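Local coordinates for MccB protein (Escherichia coli, PDB 6OM4) that adenylates the N-formylated precursor peptide MccA with ATP during biosynthesis of the Trojan-horse antibiotic microcin C, at residues G125-S137 and N295-I307; P252-V264 and Q335-G347. All blocks are in the same frame, centred on the assembly; numbering follows the deposited sequence.

How the contacts relate
Contact 1 (125-137 with 295-307) lies in the core of the ThiF-family domain, where two helices meet through alanines and branched aliphatic side chains and one helix start binds the adenylate analogue. Contact 2 (252-264 with 335-347) lies nearer the surface, where two largely irregular segments are held by a zinc ion and polar bonds to the backbone. The centres are 24 Å apart and the nearest atoms about 10 Å apart, so the two do not touch. The segments alternate along the chain, and both contacts border strand 243-250: helix 292-311 packs on it, and segment 252-264 follows it. Both also reach the bound peptide.

Contact 1 (G125-S137 and N295-I307); sequences GIGNHVSVILATS and NNVAAALCAADVI. With ND7 (5'-O-[(S)-amino(hydroxy)phosphoryl]adenosine), chain M.
His129 lays one face of its imidazole against the amide of Asn296, whose ND2 stands 3.1 Å from CE1, over the rim of the ring; the ring and amide planes are inclined by 39°. Asn296 ND2 also gives a weak hydrogen bond to Asn295 OD1. One turn on from Asn296, the methyl of Ala299 meets His129 CB at 3.3 Å, a tight methylene-to-methyl contact. Asn295, which packs on Tyr239, leans over the start of the other helix: CG anti to the backbone N (chi1 176°) sends the amide across the Gly125 peptide, and with no side chain there ND2 comes to 3.2 Å from Gly125 CA.

Past this polar end the packing is aliphatic. Ile126 CD1 lies between Asn295 and the methyl of Ala298, Val130 CG2 rests on Ala299, and Ile133 CG2 presses on Ala303 CB at 3.7 Å. Leu134 CD2 touches both Val306 CG1 and Ile307 CG1, 3.8 Å from each. The CA atoms of Ala299 and Ala303, one turn apart, come nearest those of Ile126 and Val130, and the small alanine methyls let the axes close to 8.3 Å at a crossing angle of -40°.

The same helix start serves the nucleotide site: Gly125 N donates to O2A of the phosphoramidate at 2.9 Å, and the nearby glycines, Gly127 among them, are consistent with a Rossmann-type glycine-rich turn. Ile126 adds a backbone bond to the bound peptide. On its far side helix 125-136 packs through Asn128 and Ser131 on helix 170-181, while helix 292-311 rests on strands 234-240 and 243-250 through Cys302, Ala298 and Leu301.

Contact 2 (P252-V264 and Q335-G347); sequences PGKTGCYECQKVV and QNMGRSPVCSVCG. With ZN (zinc ion), chain E.
Tyr258 and Met337 run side by side, and the thioether meets the ring obliquely in a Met-aromatic contact: SD of Met337 lies 5.2 Å from the centroid of Tyr258, while its methyl CE touches CD1. Val264 CG2 closes on the same methyl. At the Arg339 guanidinium, Cys346 O sits at the edge in the plane, joined to NH2 by a weak bond, and the chain lies along the backbone of Gly253 to Gly256, with CG 3.1 Å from Thr255 O. The Gln261 amide, its chain bent at chi2 (-74°), points NE2 at Gly338 O, 2.9 Å away and nearly in the amide plane; the carbonyl receives it from above its own plane.

Beyond these, two CxxC loops enclose the zinc ion. Cys257, Cys260, Cys343 and Cys346 bind it through SG at 2.2 to 2.4 Å. A water links Cys260 O to Ser340 OG. Gln335 OE1 takes a bond from Arg322, and its NE2 gives one to the backbone of the bound peptide, on which Tyr258 packs.

Backbone amides point at three of the four sulfurs. Ser340 N donates to Cys260 SG at 3.4 Å across the contact, joining Cys257 N on that sulfur; Glu259 N serves Cys257 SG and Cys346 N serves Cys343 SG. Such N-H...S bonds probably offset part of the thiolate charge, and the four-cysteine shell is consistent with a structural zinc that clamps the two loops together.

Contact 1 (G125-S137 and N295-I307)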
loop_
_atom_site.group_PDB
_atom_site.type_symbol
_atom_site.label_atom_id
_atom_site.label_comp_id
_atom_site.label_asym_id
_atom_site.label_seq_id
_atom_site.Cartn_x
_atom_site.Cartn_y
_atom_site.Cartn_z
ATOM N N GLY A 125 5.300 11.081 -10.377
ATOM C CA GLY A 125 5.797 11.005 -8.995
ATOM C C GLY A 125 5.267 9.775 -8.262
ATOM O O GLY A 125 5.989 8.976 -7.608
ATOM N N ILE A 126 3.946 9.639 -8.280
ATOM C CA ILE A 126 3.346 8.507 -7.602
ATOM C C ILE A 126 3.767 7.202 -8.280
ATOM O O ILE A 126 4.170 6.223 -7.612
ATOM C CB ILE A 126 1.823 8.658 -7.519
ATOM C CG1 ILE A 126 1.435 9.872 -6.667
ATOM C CG2 ILE A 126 1.163 7.363 -7.076
ATOM C CD1 ILE A 126 1.845 9.844 -5.231
ATOM N N GLY A 127 3.687 7.162 -9.599
ATOM C CA GLY A 127 3.985 5.950 -10.340
ATOM C C GLY A 127 5.402 5.443 -10.129
ATOM O O GLY A 127 5.654 4.230 -10.027
ATOM N N ASN A 128 6.377 6.356 -10.090
ATOM C CA ASN A 128 7.741 6.012 -9.844
ATOM C C ASN A 128 7.874 5.253 -8.512
ATOM O O ASN A 128 8.498 4.219 -8.435
ATOM C CB ASN A 128 8.648 7.239 -9.758
ATOM C CG ASN A 128 9.345 7.599 -11.053
ATOM O OD1 ASN A 128 10.573 7.591 -11.112
ATOM N ND2 ASN A 128 8.590 7.979 -12.064
ATOM N N HIS A 129 7.310 5.817 -7.455
ATOM C CA HIS A 129 7.539 5.303 -6.137
ATOM C C HIS A 129 6.772 4.001 -5.920
ATOM O O HIS A 129 7.321 3.080 -5.319
ATOM C CB HIS A 129 7.183 6.335 -5.073
ATOM C CG HIS A 129 8.365 7.177 -4.719
ATOM N ND1 HIS A 129 8.732 8.312 -5.409
ATOM C CD2 HIS A 129 9.295 6.994 -3.782
ATOM C CE1 HIS A 129 9.841 8.798 -4.877
ATOM N NE2 HIS A 129 10.210 8.006 -3.888
ATOM N N VAL A 130 5.552 3.917 -6.435
ATOM C CA VAL A 130 4.771 2.675 -6.292
ATOM C C VAL A 130 5.453 1.553 -7.076
ATOM O O VAL A 130 5.609 0.440 -6.547
ATOM C CB VAL A 130 3.311 2.868 -6.773
ATOM C CG1 VAL A 130 2.526 1.555 -6.846
ATOM C CG2 VAL A 130 2.597 3.862 -5.901
ATOM N N SER A 131 5.787 1.806 -8.342
ATOM C CA SER A 131 6.359 0.748 -9.193
ATOM C C SER A 131 7.609 0.110 -8.562
ATOM O O SER A 131 7.769 -1.108 -8.631
ATOM C CB SER A 131 6.611 1.221 -10.617
ATOM O OG SER A 131 7.717 2.109 -10.688
ATOM N N VAL A 132 8.521 0.904 -7.985
ATOM C CA VAL A 132 9.750 0.341 -7.510
ATOM C C VAL A 132 9.481 -0.472 -6.235
ATOM O O VAL A 132 10.108 -1.490 -6.010
ATOM C CB VAL A 132 10.853 1.399 -7.323
ATOM C CG1 VAL A 132 10.594 2.361 -6.150
ATOM C CG2 VAL A 132 12.185 0.700 -7.195
ATOM N N ILE A 133 8.556 -0.024 -5.394
ATOM C CA ILE A 133 8.215 -0.849 -4.233
ATOM C C ILE A 133 7.670 -2.193 -4.709
ATOM O O ILE A 133 8.029 -3.265 -4.164
ATOM C CB ILE A 133 7.187 -0.140 -3.321
ATOM C CG1 ILE A 133 7.823 1.079 -2.664
ATOM C CG2 ILE A 133 6.648 -1.118 -2.302
ATOM C CD1 ILE A 133 6.858 2.099 -2.152
ATOM N N LEU A 134 6.751 -2.165 -5.677
ATOM C CA LEU A 134 6.110 -3.401 -6.094
ATOM C C LEU A 134 7.151 -4.315 -6.760
ATOM O O LEU A 134 7.162 -5.529 -6.517
ATOM C CB LEU A 134 4.917 -3.115 -7.019
ATOM C CG LEU A 134 3.764 -2.294 -6.428
ATOM C CD1 LEU A 134 2.584 -2.246 -7.416
ATOM C CD2 LEU A 134 3.270 -2.883 -5.101
ATOM N N ALA A 135 8.030 -3.753 -7.598
ATOM C CA ALA A 135 9.026 -4.552 -8.286
ATOM C C ALA A 135 9.945 -5.220 -7.260
ATOM O O ALA A 135 10.245 -6.402 -7.343
ATOM C CB ALA A 135 9.802 -3.694 -9.254
ATOM N N THR A 136 10.393 -4.463 -6.251
ATOM C CA THR A 136 11.362 -5.028 -5.362
ATOM C C THR A 136 10.701 -5.927 -4.312
ATOM O O THR A 136 11.424 -6.678 -3.685
ATOM C CB THR A 136 12.249 -3.953 -4.737
ATOM O OG1 THR A 136 11.415 -3.039 -4.030
ATOM C CG2 THR A 136 13.036 -3.217 -5.795
ATOM N N SER A 137 9.375 -5.854 -4.170
ATOM C CA SER A 137 8.611 -6.789 -3.344
ATOM C C SER A 137 8.223 -8.038 -4.132
ATOM O O SER A 137 7.655 -8.962 -3.567
ATOM C CB SER A 137 7.422 -6.129 -2.680
ATOM O OG SER A 137 7.897 -5.326 -1.605
ATOM N N ASN A 295 4.417 13.462 -1.891
ATOM C CA ASN A 295 4.375 12.497 -2.953
ATOM C C ASN A 295 4.699 11.104 -2.394
ATOM O O ASN A 295 3.959 10.111 -2.605
ATOM C CB ASN A 295 5.367 12.865 -4.055
ATOM C CG ASN A 295 5.427 11.840 -5.154
ATOM O OD1 ASN A 295 6.208 10.862 -5.077
ATOM N ND2 ASN A 295 4.630 12.090 -6.168
ATOM N N ASN A 296 5.841 11.026 -1.713
ATOM C CA ASN A 296 6.408 9.720 -1.293
ATOM C C ASN A 296 5.524 9.039 -0.242
ATOM O O ASN A 296 5.419 7.827 -0.233
ATOM C CB ASN A 296 7.835 9.878 -0.770
ATOM C CG ASN A 296 8.812 10.367 -1.821
ATOM O OD1 ASN A 296 10.031 10.361 -1.576
ATOM N ND2 ASN A 296 8.318 10.748 -2.994
ATOM N N VAL A 297 4.897 9.811 0.656
ATOM C CA VAL A 297 3.985 9.246 1.665
ATOM C C VAL A 297 2.796 8.588 0.973
ATOM O O VAL A 297 2.381 7.458 1.303
ATOM C CB VAL A 297 3.507 10.337 2.652
ATOM C CG1 VAL A 297 2.322 9.880 3.478
ATOM C CG2 VAL A 297 4.634 10.797 3.576
ATOM N N ALA A 298 2.196 9.318 0.030
ATOM C CA ALA A 298 1.027 8.834 -0.678
ATOM C C ALA A 298 1.353 7.559 -1.434
ATOM O O ALA A 298 0.583 6.548 -1.413
ATOM C CB ALA A 298 0.490 9.870 -1.630
ATOM N N ALA A 299 2.466 7.633 -2.166
ATOM C CA ALA A 299 2.916 6.494 -2.948
ATOM C C ALA A 299 3.175 5.284 -2.047
ATOM O O ALA A 299 2.767 4.174 -2.367
ATOM C CB ALA A 299 4.146 6.829 -3.761
ATOM N N ALA A 300 3.850 5.492 -0.917
ATOM C CA ALA A 300 4.230 4.403 -0.025
ATOM C C ALA A 300 2.980 3.680 0.478
ATOM O O ALA A 300 2.894 2.443 0.412
ATOM C CB ALA A 300 5.019 4.924 1.138
ATOM N N LEU A 301 2.013 4.446 0.995
ATOM C CA LEU A 301 0.860 3.821 1.565
ATOM C C LEU A 301 -0.030 3.195 0.480
ATOM O O LEU A 301 -0.675 2.154 0.760
ATOM C CB LEU A 301 0.120 4.845 2.420
ATOM C CG LEU A 301 0.877 5.210 3.686
ATOM C CD1 LEU A 301 0.302 6.458 4.345
ATOM C CD2 LEU A 301 0.864 4.003 4.635
ATOM N N CYS A 302 -0.026 3.740 -0.738
ATOM C CA CYS A 302 -0.692 3.127 -1.881
ATOM C C CYS A 302 -0.070 1.746 -2.175
ATOM O O CYS A 302 -0.771 0.738 -2.327
ATOM C CB CYS A 302 -0.580 4.066 -3.088
ATOM S SG CYS A 302 -1.292 3.353 -4.599
ATOM N N ALA A 303 1.268 1.687 -2.238
ATOM C CA ALA A 303 1.960 0.423 -2.513
ATOM C C ALA A 303 1.623 -0.602 -1.415
ATOM O O ALA A 303 1.415 -1.772 -1.698
ATOM C CB ALA A 303 3.442 0.619 -2.629
ATOM N N ALA A 304 1.573 -0.158 -0.151
ATOM C CA ALA A 304 1.271 -1.070 0.975
ATOM C C ALA A 304 -0.081 -1.733 0.753
ATOM O O ALA A 304 -0.241 -2.941 0.982
ATOM C CB ALA A 304 1.236 -0.324 2.278
ATOM N N ASP A 305 -1.072 -0.923 0.395
ATOM C CA ASP A 305 -2.417 -1.464 0.139
ATOM C C ASP A 305 -2.447 -2.428 -1.056
ATOM O O ASP A 305 -3.128 -3.427 -0.957
ATOM C CB ASP A 305 -3.430 -0.331 0.041
ATOM C CG ASP A 305 -3.911 0.120 1.426
ATOM O OD1 ASP A 305 -3.376 -0.380 2.495
ATOM O OD2 ASP A 305 -4.826 0.955 1.445
ATOM N N VAL A 306 -1.678 -2.194 -2.123
ATOM C CA VAL A 306 -1.572 -3.156 -3.240
ATOM C C VAL A 306 -1.001 -4.504 -2.764
ATOM O O VAL A 306 -1.579 -5.604 -3.042
ATOM C CB VAL A 306 -0.730 -2.578 -4.385
ATOM C CG1 VAL A 306 -0.406 -3.634 -5.427
ATOM C CG2 VAL A 306 -1.411 -1.379 -4.995
ATOM N N ILE A 307 0.098 -4.450 -2.001
ATOM C CA ILE A 307 0.743 -5.667 -1.478
ATOM C C ILE A 307 -0.229 -6.409 -0.563
ATOM O O ILE A 307 -0.358 -7.629 -0.648
ATOM C CB ILE A 307 2.099 -5.329 -0.811
ATOM C CG1 ILE A 307 3.092 -4.875 -1.884
ATOM C CG2 ILE A 307 2.628 -6.484 -0.001
ATOM C CD1 ILE A 307 4.320 -4.205 -1.344
HETATM O O1A ND7 M . 2.296 14.836 -12.586
HETATM P PA ND7 M . 2.600 13.616 -11.765
HETATM O O2A ND7 M . 3.924 13.577 -11.016
HETATM N N3A ND7 M . 1.318 13.539 -10.654
HETATM O "O5'" ND7 M . 2.555 12.270 -12.602
HETATM C "C5'" ND7 M . 1.351 12.055 -13.401
HETATM C "C4'" ND7 M . 1.784 11.081 -14.527
HETATM C "C3'" ND7 M . 2.650 11.872 -15.565
HETATM O "O3'" ND7 M . 3.823 11.227 -15.877
HETATM C "C2'" ND7 M . 1.597 12.094 -16.732
HETATM O "O2'" ND7 M . 2.273 12.044 -18.048
HETATM C "C1'" ND7 M . 0.756 11.054 -16.649
HETATM O "O4'" ND7 M . 0.690 10.659 -15.079
HETATM N N9 ND7 M . -0.611 11.279 -17.026
HETATM C C4 ND7 M . -1.338 10.514 -17.886
HETATM C C5 ND7 M . -2.576 11.046 -17.951
HETATM N N7 ND7 M . -2.622 12.122 -17.131
HETATM C C8 ND7 M . -1.434 12.236 -16.571
HETATM N N3 ND7 M . -1.007 9.421 -18.604
HETATM C C2 ND7 M . -1.905 8.865 -19.360
HETATM N N1 ND7 M . -3.136 9.380 -19.460
HETATM C C6 ND7 M . -3.496 10.434 -18.777
HETATM N N6 ND7 M . -4.838 10.974 -18.905
#

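Contact 2 (P252-V264 and Q335-G347)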
loop_
_atom_site.group_PDB
_atom_site.type_symbol
_atom_site.label_atom_id
_atom_site.label_comp_id
_atom_site.label_asym_id
_atom_site.label_seq_id
_atom_site.Cartn_x
_atom_site.Cartn_y
_atom_site.Cartn_z
ATOM N N PRO A 252 -14.671 -4.650 -6.753
ATOM C CA PRO A 252 -16.009 -4.947 -7.279
ATOM C C PRO A 252 -16.901 -5.711 -6.298
ATOM O O PRO A 252 -16.486 -6.743 -5.749
ATOM C CB PRO A 252 -15.696 -5.835 -8.475
ATOM C CG PRO A 252 -14.443 -5.208 -9.022
ATOM C CD PRO A 252 -13.637 -4.898 -7.782
ATOM N N GLY A 253 -18.077 -5.138 -6.038
ATOM C CA GLY A 253 -19.115 -5.770 -5.246
ATOM C C GLY A 253 -18.873 -5.760 -3.756
ATOM O O GLY A 253 -19.674 -6.306 -3.029
ATOM N N LYS A 254 -17.810 -5.091 -3.284
ATOM C CA LYS A 254 -17.326 -5.183 -1.898
ATOM C C LYS A 254 -17.180 -3.790 -1.273
ATOM O O LYS A 254 -17.669 -3.529 -0.183
ATOM C CB LYS A 254 -15.988 -5.930 -1.886
ATOM C CG LYS A 254 -15.282 -6.035 -0.545
ATOM C CD LYS A 254 -14.088 -6.975 -0.600
ATOM C CE LYS A 254 -12.853 -6.478 0.108
ATOM N NZ LYS A 254 -12.964 -6.647 1.576
ATOM N N THR A 255 -16.435 -2.895 -1.924
ATOM C CA THR A 255 -16.272 -1.595 -1.361
ATOM C C THR A 255 -17.105 -0.567 -2.121
ATOM O O THR A 255 -17.639 -0.854 -3.194
ATOM C CB THR A 255 -14.810 -1.131 -1.403
ATOM O OG1 THR A 255 -14.439 -1.048 -2.775
ATOM C CG2 THR A 255 -13.886 -2.050 -0.646
ATOM N N GLY A 256 -17.190 0.639 -1.545
ATOM C CA GLY A 256 -17.735 1.773 -2.266
ATOM C C GLY A 256 -16.864 2.153 -3.449
ATOM O O GLY A 256 -15.681 1.773 -3.518
ATOM N N CYS A 257 -17.460 2.890 -4.398
ATOM C CA CYS A 257 -16.710 3.478 -5.490
ATOM C C CYS A 257 -16.500 4.972 -5.186
ATOM O O CYS A 257 -16.960 5.476 -4.168
ATOM C CB CYS A 257 -17.397 3.237 -6.837
ATOM S SG CYS A 257 -18.744 4.383 -7.183
ATOM N N TYR A 258 -15.756 5.653 -6.061
ATOM C CA TYR A 258 -15.420 7.059 -5.898
ATOM C C TYR A 258 -16.659 7.962 -5.775
ATOM O O TYR A 258 -16.575 9.012 -5.139
ATOM C CB TYR A 258 -14.551 7.497 -7.070
ATOM C CG TYR A 258 -13.803 8.799 -6.866
ATOM C CD1 TYR A 258 -12.642 8.866 -6.121
ATOM C CD2 TYR A 258 -14.235 9.949 -7.495
ATOM C CE1 TYR A 258 -11.939 10.052 -5.976
ATOM C CE2 TYR A 258 -13.542 11.146 -7.370
ATOM C CZ TYR A 258 -12.374 11.183 -6.633
ATOM O OH TYR A 258 -11.706 12.381 -6.540
ATOM N N GLU A 259 -17.806 7.523 -6.316
ATOM C CA GLU A 259 -19.032 8.389 -6.379
ATOM C C GLU A 259 -20.106 7.959 -5.368
ATOM O O GLU A 259 -21.114 8.636 -5.216
ATOM C CB GLU A 259 -19.528 8.408 -7.820
ATOM C CG GLU A 259 -18.475 9.039 -8.709
ATOM C CD GLU A 259 -18.912 9.782 -9.947
ATOM O OE1 GLU A 259 -20.111 10.132 -10.061
ATOM O OE2 GLU A 259 -18.043 9.957 -10.805
ATOM N N CYS A 260 -19.862 6.898 -4.607
ATOM C CA CYS A 260 -20.897 6.411 -3.688
ATOM C C CYS A 260 -21.307 7.512 -2.711
ATOM O O CYS A 260 -22.508 7.767 -2.523
ATOM C CB CYS A 260 -20.429 5.209 -2.874
ATOM S SG CYS A 260 -20.631 3.620 -3.721
ATOM N N GLN A 261 -20.310 8.121 -2.061
ATOM C CA GLN A 261 -20.547 9.175 -1.089
ATOM C C GLN A 261 -20.102 10.489 -1.726
ATOM O O GLN A 261 -19.185 10.511 -2.539
ATOM C CB GLN A 261 -19.791 8.928 0.219
ATOM C CG GLN A 261 -19.916 7.499 0.713
ATOM C CD GLN A 261 -21.290 7.265 1.272
ATOM O OE1 GLN A 261 -21.905 8.183 1.819
ATOM N NE2 GLN A 261 -21.777 6.040 1.148
ATOM N N LYS A 262 -20.747 11.574 -1.329
ATOM C CA LYS A 262 -20.633 12.810 -2.081
ATOM C C LYS A 262 -19.795 13.794 -1.273
ATOM O O LYS A 262 -20.291 14.828 -0.834
ATOM C CB LYS A 262 -22.040 13.308 -2.431
ATOM C CG LYS A 262 -22.867 12.230 -3.109
ATOM C CD LYS A 262 -24.193 12.671 -3.693
ATOM C CE LYS A 262 -24.935 11.514 -4.339
ATOM N NZ LYS A 262 -24.033 10.673 -5.166
ATOM N N VAL A 263 -18.521 13.440 -1.082
ATOM C CA VAL A 263 -17.648 14.176 -0.206
ATOM C C VAL A 263 -16.725 15.077 -1.040
ATOM O O VAL A 263 -16.440 16.198 -0.666
ATOM C CB VAL A 263 -16.823 13.246 0.708
ATOM C CG1 VAL A 263 -16.331 14.006 1.929
ATOM C CG2 VAL A 263 -17.580 11.997 1.130
ATOM N N VAL A 264 -16.255 14.578 -2.174
ATOM C CA VAL A 264 -15.302 15.340 -2.992
ATOM C C VAL A 264 -16.099 16.212 -3.968
ATOM O O VAL A 264 -17.139 15.778 -4.470
ATOM C CB VAL A 264 -14.314 14.399 -3.703
ATOM C CG1 VAL A 264 -13.166 15.143 -4.373
ATOM C CG2 VAL A 264 -13.751 13.373 -2.743
ATOM N N GLN A 335 -12.015 10.145 4.487
ATOM C CA GLN A 335 -13.331 10.404 3.934
ATOM C C GLN A 335 -14.000 9.045 3.707
ATOM O O GLN A 335 -13.439 8.158 3.065
ATOM C CB GLN A 335 -13.270 11.172 2.619
ATOM C CG GLN A 335 -12.690 12.572 2.712
ATOM C CD GLN A 335 -12.405 13.139 1.336
ATOM O OE1 GLN A 335 -12.225 12.425 0.352
ATOM N NE2 GLN A 335 -12.391 14.459 1.246
ATOM N N ASN A 336 -15.227 8.914 4.189
ATOM C CA ASN A 336 -15.968 7.693 4.069
ATOM C C ASN A 336 -16.377 7.514 2.606
ATOM O O ASN A 336 -17.072 8.357 2.058
ATOM C CB ASN A 336 -17.144 7.783 5.034
ATOM C CG ASN A 336 -18.026 6.557 5.054
ATOM O OD1 ASN A 336 -17.897 5.667 4.222
ATOM N ND2 ASN A 336 -18.944 6.519 6.006
ATOM N N MET A 337 -15.933 6.423 1.975
ATOM C CA MET A 337 -16.412 6.030 0.649
ATOM C C MET A 337 -16.981 4.597 0.691
ATOM O O MET A 337 -16.708 3.767 -0.182
ATOM C CB MET A 337 -15.288 6.135 -0.382
ATOM C CG MET A 337 -14.837 7.580 -0.640
ATOM S SD MET A 337 -13.825 7.730 -2.107
ATOM C CE MET A 337 -13.976 9.490 -2.390
ATOM N N GLY A 338 -17.762 4.297 1.732
ATOM C CA GLY A 338 -18.502 3.035 1.810
ATOM C C GLY A 338 -19.587 2.937 0.743
ATOM O O GLY A 338 -20.011 3.933 0.150
ATOM N N ARG A 339 -20.037 1.708 0.493
ATOM C CA ARG A 339 -20.983 1.431 -0.580
ATOM C C ARG A 339 -22.306 2.131 -0.287
ATOM O O ARG A 339 -22.774 2.074 0.847
ATOM C CB ARG A 339 -21.265 -0.063 -0.716
ATOM C CG ARG A 339 -20.271 -0.810 -1.580
ATOM C CD ARG A 339 -20.839 -2.104 -2.130
ATOM N NE ARG A 339 -21.714 -1.885 -3.275
ATOM C CZ ARG A 339 -22.127 -2.864 -4.060
ATOM N NH1 ARG A 339 -21.931 -4.103 -3.667
ATOM N NH2 ARG A 339 -22.712 -2.620 -5.220
ATOM N N SER A 340 -22.902 2.756 -1.310
ATOM C CA SER A 340 -24.280 3.280 -1.192
ATOM C C SER A 340 -25.169 2.422 -2.066
ATOM O O SER A 340 -24.827 2.226 -3.223
ATOM C CB SER A 340 -24.391 4.728 -1.609
ATOM O OG SER A 340 -25.762 5.117 -1.708
ATOM N N PRO A 341 -26.319 1.918 -1.560
ATOM C CA PRO A 341 -27.244 1.117 -2.381
ATOM C C PRO A 341 -27.927 1.939 -3.496
ATOM O O PRO A 341 -28.516 1.378 -4.455
ATOM C CB PRO A 341 -28.274 0.607 -1.353
ATOM C CG PRO A 341 -28.251 1.637 -0.257
ATOM C CD PRO A 341 -26.816 2.133 -0.193
ATOM N N VAL A 342 -27.741 3.259 -3.413
ATOM C CA VAL A 342 -28.340 4.269 -4.256
ATOM C C VAL A 342 -27.262 4.961 -5.132
ATOM O O VAL A 342 -27.496 5.994 -5.797
ATOM C CB VAL A 342 -29.078 5.177 -3.242
ATOM C CG1 VAL A 342 -28.593 6.609 -3.156
ATOM C CG2 VAL A 342 -30.581 5.053 -3.400
ATOM N N CYS A 343 -26.051 4.398 -5.165
ATOM C CA CYS A 343 -24.974 4.964 -6.007
ATOM C C CYS A 343 -25.406 4.880 -7.470
ATOM O O CYS A 343 -25.752 3.805 -7.941
ATOM C CB CYS A 343 -23.634 4.244 -5.846
ATOM S SG CYS A 343 -22.338 5.005 -6.860
ATOM N N SER A 344 -25.392 6.010 -8.189
ATOM C CA SER A 344 -25.806 5.990 -9.596
ATOM C C SER A 344 -24.811 5.203 -10.454
ATOM O O SER A 344 -25.137 4.796 -11.558
ATOM C CB SER A 344 -25.997 7.381 -10.126
ATOM O OG SER A 344 -24.748 8.075 -10.115
ATOM N N VAL A 345 -23.581 4.989 -9.955
ATOM C CA VAL A 345 -22.580 4.249 -10.728
ATOM C C VAL A 345 -22.619 2.754 -10.387
ATOM O O VAL A 345 -22.724 1.953 -11.271
ATOM C CB VAL A 345 -21.171 4.845 -10.538
ATOM C CG1 VAL A 345 -20.133 4.069 -11.338
ATOM C CG2 VAL A 345 -21.158 6.304 -10.954
ATOM N N CYS A 346 -22.482 2.391 -9.109
ATOM C CA CYS A 346 -22.177 1.028 -8.741
ATOM C C CYS A 346 -23.337 0.361 -7.970
ATOM O O CYS A 346 -23.267 -0.801 -7.675
ATOM C CB CYS A 346 -20.863 0.981 -7.950
ATOM S SG CYS A 346 -21.021 1.466 -6.207
ATOM N N GLY A 347 -24.412 1.077 -7.670
ATOM C CA GLY A 347 -25.520 0.515 -6.917
ATOM C C GLY A 347 -25.957 -0.849 -7.454
ATOM O O GLY A 347 -26.043 -1.041 -8.660
HETATM ZN ZN ZN E . -20.579 3.785 -6.029
HETATM O O HOH W 1 -23.762 8.245 -6.930
HETATM O O HOH W 2 -24.943 7.250 -3.599
#